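Local coordinates for msDPBB_sym2 protein (Synthetic construct, PDB 7DWW) that is a computationally designed, internally repeated protein built to fold as a double-psi beta barrel, the core fold of RNA polymerase, and has no known natural function, at residues A[68-71]-A[72-75]; A[22-26]-A[27-31]. All blocks are in the same frame, centred on the assembly; numbering follows the deposited sequence.

Contact 1: residues A[68-71]-A[72-75]; sequences DEEL and MRLL
Met72 closes the first turn of the helix: its N donates to Asp68 O at 3.1 Å, and its side chain runs back along the same carbonyl, CG lying 3.6 Å from Asp68 O. Asp68 is the N-cap, its OD2 taking the N-H of Glu70 from the anti side, so both its carboxylate and its carbonyl are used in starting the helix. Arg73 carries the polar side of the contact. Beyond its backbone bond to Glu69 O, it turns at chi3 (-77°) and brings the guanidinium back over the preceding turn. There NE donates to Glu69 OE2 in a salt bridge, 2.7 Å away and almost straight at 173°, on the syn side of the carboxylate. The two planes are nearly coplanar, and Glu69 comes in at the guanidinium edge; the placement of Glu69 OE1 and Arg73 NH2 is doubtful. Glu70 CG covers one face of the same guanidinium, 4.0 Å from Arg73 CZ. A water appears to link NH2 weakly to Glu70 OE2, a link that shares the doubt over NH2; the stronger partner of OE2 is Lys19. Leu74 N bonds to Glu70 O at 2.8 Å, while its CD2 lies a loose 4.3 Å from Leu71 CD1. Leu75 closes the series, its N bonded to Leu71 O at 3.0 Å. This is an amphipathic helix laid against the barrel: Leu71, Leu74 and Leu75 rest on Val48 of strand 47-54, and Met72 packs on Val9 and Leu11 of strand 4-11 and on Val77 and Val79 of the following loop.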
loop_
_atom_site.group_PDB
_atom_site.type_symbol
_atom_site.label_atom_id
_atom_site.label_comp_id
_atom_site.label_asym_id
_atom_site.label_seq_id
_atom_site.Cartn_x
_atom_site.Cartn_y
_atom_site.Cartn_z
ATOM N N ASP A 68 -3.909 -2.681 -6.532
ATOM C CA ASP A 68 -4.617 -2.987 -7.768
ATOM C C ASP A 68 -4.482 -1.825 -8.755
ATOM O O ASP A 68 -4.431 -0.654 -8.366
ATOM C CB ASP A 68 -6.085 -3.258 -7.446
ATOM C CG ASP A 68 -6.881 -3.675 -8.653
ATOM O OD1 ASP A 68 -7.117 -4.887 -8.771
ATOM O OD2 ASP A 68 -7.212 -2.807 -9.483
ATOM N N GLU A 69 -4.451 -2.150 -10.051
ATOM C CA GLU A 69 -4.271 -1.112 -11.072
ATOM C C GLU A 69 -5.370 -0.058 -10.995
ATOM O O GLU A 69 -5.116 1.138 -11.201
ATOM C CB GLU A 69 -4.206 -1.740 -12.477
ATOM C CG GLU A 69 -5.541 -2.218 -13.044
ATOM C CD GLU A 69 -6.295 -1.090 -13.747
ATOM O OE1 GLU A 69 -7.520 -1.223 -13.974
ATOM O OE2 GLU A 69 -5.653 -0.059 -14.082
ATOM N N GLU A 70 -6.596 -0.467 -10.668
ATOM C CA GLU A 70 -7.639 0.551 -10.621
ATOM C C GLU A 70 -7.478 1.492 -9.440
ATOM O O GLU A 70 -7.751 2.693 -9.584
ATOM C CB GLU A 70 -9.028 -0.075 -10.584
ATOM C CG GLU A 70 -10.110 0.993 -10.781
ATOM C CD GLU A 70 -11.514 0.428 -10.888
ATOM O OE1 GLU A 70 -12.480 1.170 -10.578
ATOM O OE2 GLU A 70 -11.646 -0.754 -11.282
ATOM N N LEU A 71 -6.992 0.988 -8.304
ATOM C CA LEU A 71 -6.780 1.885 -7.137
ATOM C C LEU A 71 -5.693 2.896 -7.495
ATOM O O LEU A 71 -5.824 4.046 -7.158
ATOM C CB LEU A 71 -6.422 1.078 -5.893
ATOM C CG LEU A 71 -6.459 1.872 -4.589
ATOM C CD1 LEU A 71 -7.867 2.333 -4.259
ATOM C CD2 LEU A 71 -5.875 1.079 -3.448
ATOM N N MET A 72 -4.684 2.451 -8.226
ATOM C CA MET A 72 -3.636 3.370 -8.718
ATOM C C MET A 72 -4.304 4.443 -9.585
ATOM O O MET A 72 -4.019 5.598 -9.421
ATOM C CB MET A 72 -2.643 2.606 -9.593
ATOM C CG MET A 72 -1.770 1.658 -8.850
ATOM S SD MET A 72 -0.557 0.954 -9.964
ATOM C CE MET A 72 -0.334 -0.656 -9.232
ATOM N N ARG A 73 -5.196 4.037 -10.478
ATOM C CA ARG A 73 -5.859 5.031 -11.353
ATOM C C ARG A 73 -6.693 5.988 -10.508
ATOM O O ARG A 73 -6.720 7.165 -10.815
ATOM C CB ARG A 73 -6.715 4.339 -12.411
ATOM C CG ARG A 73 -5.942 3.884 -13.635
ATOM C CD ARG A 73 -6.844 3.356 -14.722
ATOM N NE ARG A 73 -7.314 2.026 -14.455
ATOM C CZ ARG A 73 -8.586 1.720 -14.358
ATOM N NH1 ARG A 73 -9.487 2.670 -14.505
ATOM N NH2 ARG A 73 -8.954 0.482 -14.123
ATOM N N LEU A 74 -7.362 5.485 -9.485
ATOM C CA LEU A 74 -8.176 6.385 -8.648
ATOM C C LEU A 74 -7.278 7.410 -7.970
ATOM O O LEU A 74 -7.657 8.556 -7.929
ATOM C CB LEU A 74 -8.915 5.560 -7.597
ATOM C CG LEU A 74 -9.913 6.352 -6.771
ATOM C CD1 LEU A 74 -11.024 6.889 -7.645
ATOM C CD2 LEU A 74 -10.472 5.514 -5.647
ATOM N N LEU A 75 -6.120 6.986 -7.476
ATOM C CA LEU A 75 -5.264 7.894 -6.732
ATOM C C LEU A 75 -4.513 8.826 -7.671
ATOM O O LEU A 75 -4.038 9.887 -7.239
ATOM C CB LEU A 75 -4.304 7.075 -5.873
ATOM C CG LEU A 75 -3.309 7.791 -4.971
ATOM C CD1 LEU A 75 -4.019 8.752 -4.021
ATOM C CD2 LEU A 75 -2.554 6.712 -4.232
HETATM O O HOH W 1 -11.584 -0.264 -14.225
#

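Contact 2: residues A[22-26]-A[27-31]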
loop_
_atom_site.group_PDB
_atom_site.type_symbol
_atom_site.label_atom_id
_atom_site.label_comp_id
_atom_site.label_asym_id
_atom_site.label_seq_id
_atom_site.Cartn_x
_atom_site.Cartn_y
_atom_site.Cartn_z
ATOM N N VAL A 22 -4.375 -2.933 -0.004
ATOM C CA VAL A 22 -2.976 -2.730 -0.357
ATOM C C VAL A 22 -2.138 -3.646 0.519
ATOM O O VAL A 22 -2.520 -3.994 1.636
ATOM C CB VAL A 22 -2.548 -1.256 -0.224
ATOM C CG1 VAL A 22 -3.389 -0.386 -1.156
ATOM C CG2 VAL A 22 -2.662 -0.787 1.211
ATOM N N ARG A 23 -0.967 -4.049 0.004
ATOM C CA ARG A 23 -0.168 -5.080 0.637
ATOM C C ARG A 23 1.218 -4.519 0.940
ATOM O O ARG A 23 1.878 -3.975 0.052
ATOM C CB ARG A 23 -0.085 -6.341 -0.230
ATOM C CG ARG A 23 -1.500 -6.871 -0.618
ATOM C CD ARG A 23 -1.481 -8.308 -1.174
ATOM N NE ARG A 23 -1.379 -9.296 -0.104
ATOM C CZ ARG A 23 -2.426 -9.825 0.524
ATOM N NH1 ARG A 23 -3.653 -9.478 0.173
ATOM N NH2 ARG A 23 -2.241 -10.705 1.501
ATOM N N MET A 24 1.612 -4.632 2.208
ATOM C CA MET A 24 2.843 -4.093 2.775
ATOM C C MET A 24 3.526 -5.189 3.576
ATOM O O MET A 24 2.855 -6.034 4.170
ATOM C CB MET A 24 2.537 -2.914 3.707
ATOM C CG MET A 24 1.847 -1.744 3.036
ATOM S SD MET A 24 1.229 -0.583 4.285
ATOM C CE MET A 24 2.768 -0.254 5.140
ATOM N N ASP A 25 4.860 -5.176 3.608
ATOM C CA ASP A 25 5.563 -6.225 4.349
ATOM C C ASP A 25 5.425 -6.004 5.855
ATOM O O ASP A 25 5.125 -4.897 6.340
ATOM C CB ASP A 25 7.048 -6.292 3.961
ATOM C CG ASP A 25 7.818 -5.078 4.427
ATOM O OD1 ASP A 25 7.861 -4.063 3.704
ATOM O OD2 ASP A 25 8.315 -5.115 5.567
ATOM N N GLU A 26 5.621 -7.090 6.608
ATOM C CA GLU A 26 5.417 -7.049 8.056
ATOM C C GLU A 26 6.246 -5.946 8.736
ATOM O O GLU A 26 5.740 -5.211 9.592
ATOM C CB GLU A 26 5.736 -8.408 8.680
ATOM C CG GLU A 26 5.883 -8.354 10.206
ATOM C CD GLU A 26 5.203 -9.506 10.928
ATOM O OE1 GLU A 26 4.665 -9.290 12.040
ATOM O OE2 GLU A 26 5.208 -10.630 10.383
ATOM N N GLU A 27 7.529 -5.821 8.396
ATOM C CA GLU A 27 8.343 -4.806 9.061
ATOM C C GLU A 27 7.765 -3.414 8.849
ATOM O O GLU A 27 7.747 -2.587 9.772
ATOM C CB GLU A 27 9.790 -4.863 8.572
ATOM C CG GLU A 27 10.551 -5.970 9.207
ATOM C CD GLU A 27 12.011 -5.957 8.837
ATOM O OE1 GLU A 27 12.555 -4.866 8.578
ATOM O OE2 GLU A 27 12.599 -7.050 8.782
ATOM N N LEU A 28 7.342 -3.136 7.619
ATOM C CA LEU A 28 6.845 -1.806 7.312
ATOM C C LEU A 28 5.504 -1.550 8.004
ATOM O O LEU A 28 5.266 -0.452 8.535
ATOM C CB LEU A 28 6.742 -1.637 5.798
ATOM C CG LEU A 28 6.454 -0.215 5.343
ATOM C CD1 LEU A 28 7.460 0.743 5.908
ATOM C CD2 LEU A 28 6.404 -0.146 3.817
ATOM N N MET A 29 4.609 -2.556 8.014
ATOM C CA MET A 29 3.367 -2.421 8.782
ATOM C C MET A 29 3.653 -2.187 10.252
ATOM O O MET A 29 2.966 -1.395 10.897
ATOM C CB MET A 29 2.481 -3.667 8.644
ATOM C CG MET A 29 2.005 -3.929 7.198
ATOM S SD MET A 29 0.906 -5.354 7.110
ATOM C CE MET A 29 -0.365 -4.806 8.263
ATOM N N ARG A 30 4.651 -2.891 10.815
ATOM C CA ARG A 30 4.961 -2.728 12.239
ATOM C C ARG A 30 5.414 -1.304 12.533
ATOM O O ARG A 30 4.965 -0.677 13.506
ATOM C CB ARG A 30 6.049 -3.707 12.674
ATOM C CG ARG A 30 5.595 -5.060 13.127
ATOM C CD ARG A 30 6.786 -5.966 13.415
ATOM N NE ARG A 30 7.155 -5.947 14.828
ATOM C CZ ARG A 30 7.094 -7.009 15.631
ATOM N NH1 ARG A 30 6.671 -8.175 15.155
ATOM N NH2 ARG A 30 7.451 -6.903 16.902
ATOM N N LEU A 31 6.284 -0.780 11.675
ATOM C CA LEU A 31 6.783 0.583 11.825
ATOM C C LEU A 31 5.654 1.599 11.727
ATOM O O LEU A 31 5.571 2.526 12.549
ATOM C CB LEU A 31 7.841 0.870 10.760
ATOM C CG LEU A 31 8.684 2.092 11.051
ATOM C CD1 LEU A 31 9.633 1.797 12.189
ATOM C CD2 LEU A 31 9.437 2.446 9.766
#
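Asp25 places CG between its own backbone N and carbonyl carbon (chi1 69°), which swings the carboxylate forward over the start of the helix, while Met24 bends at chi3 (56°) to bring its methyl against Leu28. Asp25 OD2 then accepts from Leu28 N at 3.0 Å, the donor lying above the carboxylate plane, and OD1 sits 3.4 Å from Leu28 CB. The cap thus bonds the Leu28 N-H while its other oxygen rests against the same residue's CB. Asp25 O is used as well, receiving Met29 N almost straight at 2.9 Å. On the buried side Met24 works in two directions: its CE meets Leu28 CG at 3.7 Å, the two side chains crossing at about a right angle, and its CB touches Met29 CG at the same separation. Met29 SD stands 3.6 Å from Met24 O. Farther out, Glu26 and Arg30 lie side by side and point the same way, joined by a long salt bridge of 3.9 Å between Glu26 OE1 and Arg30 NH1. Val52 of strand 47-54 touches both methionines from the barrel. Here a strand passes directly into a helix through an aspartate N-cap, within a double-psi beta barrel.

In the fold
Contact 2 comes first along the chain, and contact 1 follows after it has closed. Their centres lie about 19 Å apart, on opposite sides of the chain's centre, with the barrel between the two helices, 26-32 and 69-75. Each helix follows a short strand, 21-24 or 64-67, and these two strands meet through backbone hydrogen bonds between Arg23 and Arg66, at the seam that closes the barrel. The stretches Met-Asp-Glu-Glu-Leu-Met-Arg-Leu-Leu at 24-32 and 67-75 are identical in sequence, as expected of a symmetrically designed barrel. The contacts nonetheless meet through the interior, where Leu71 CD2 packs 3.7 Å from Val22 CG1, joining the second helix to the first helix's leading strand.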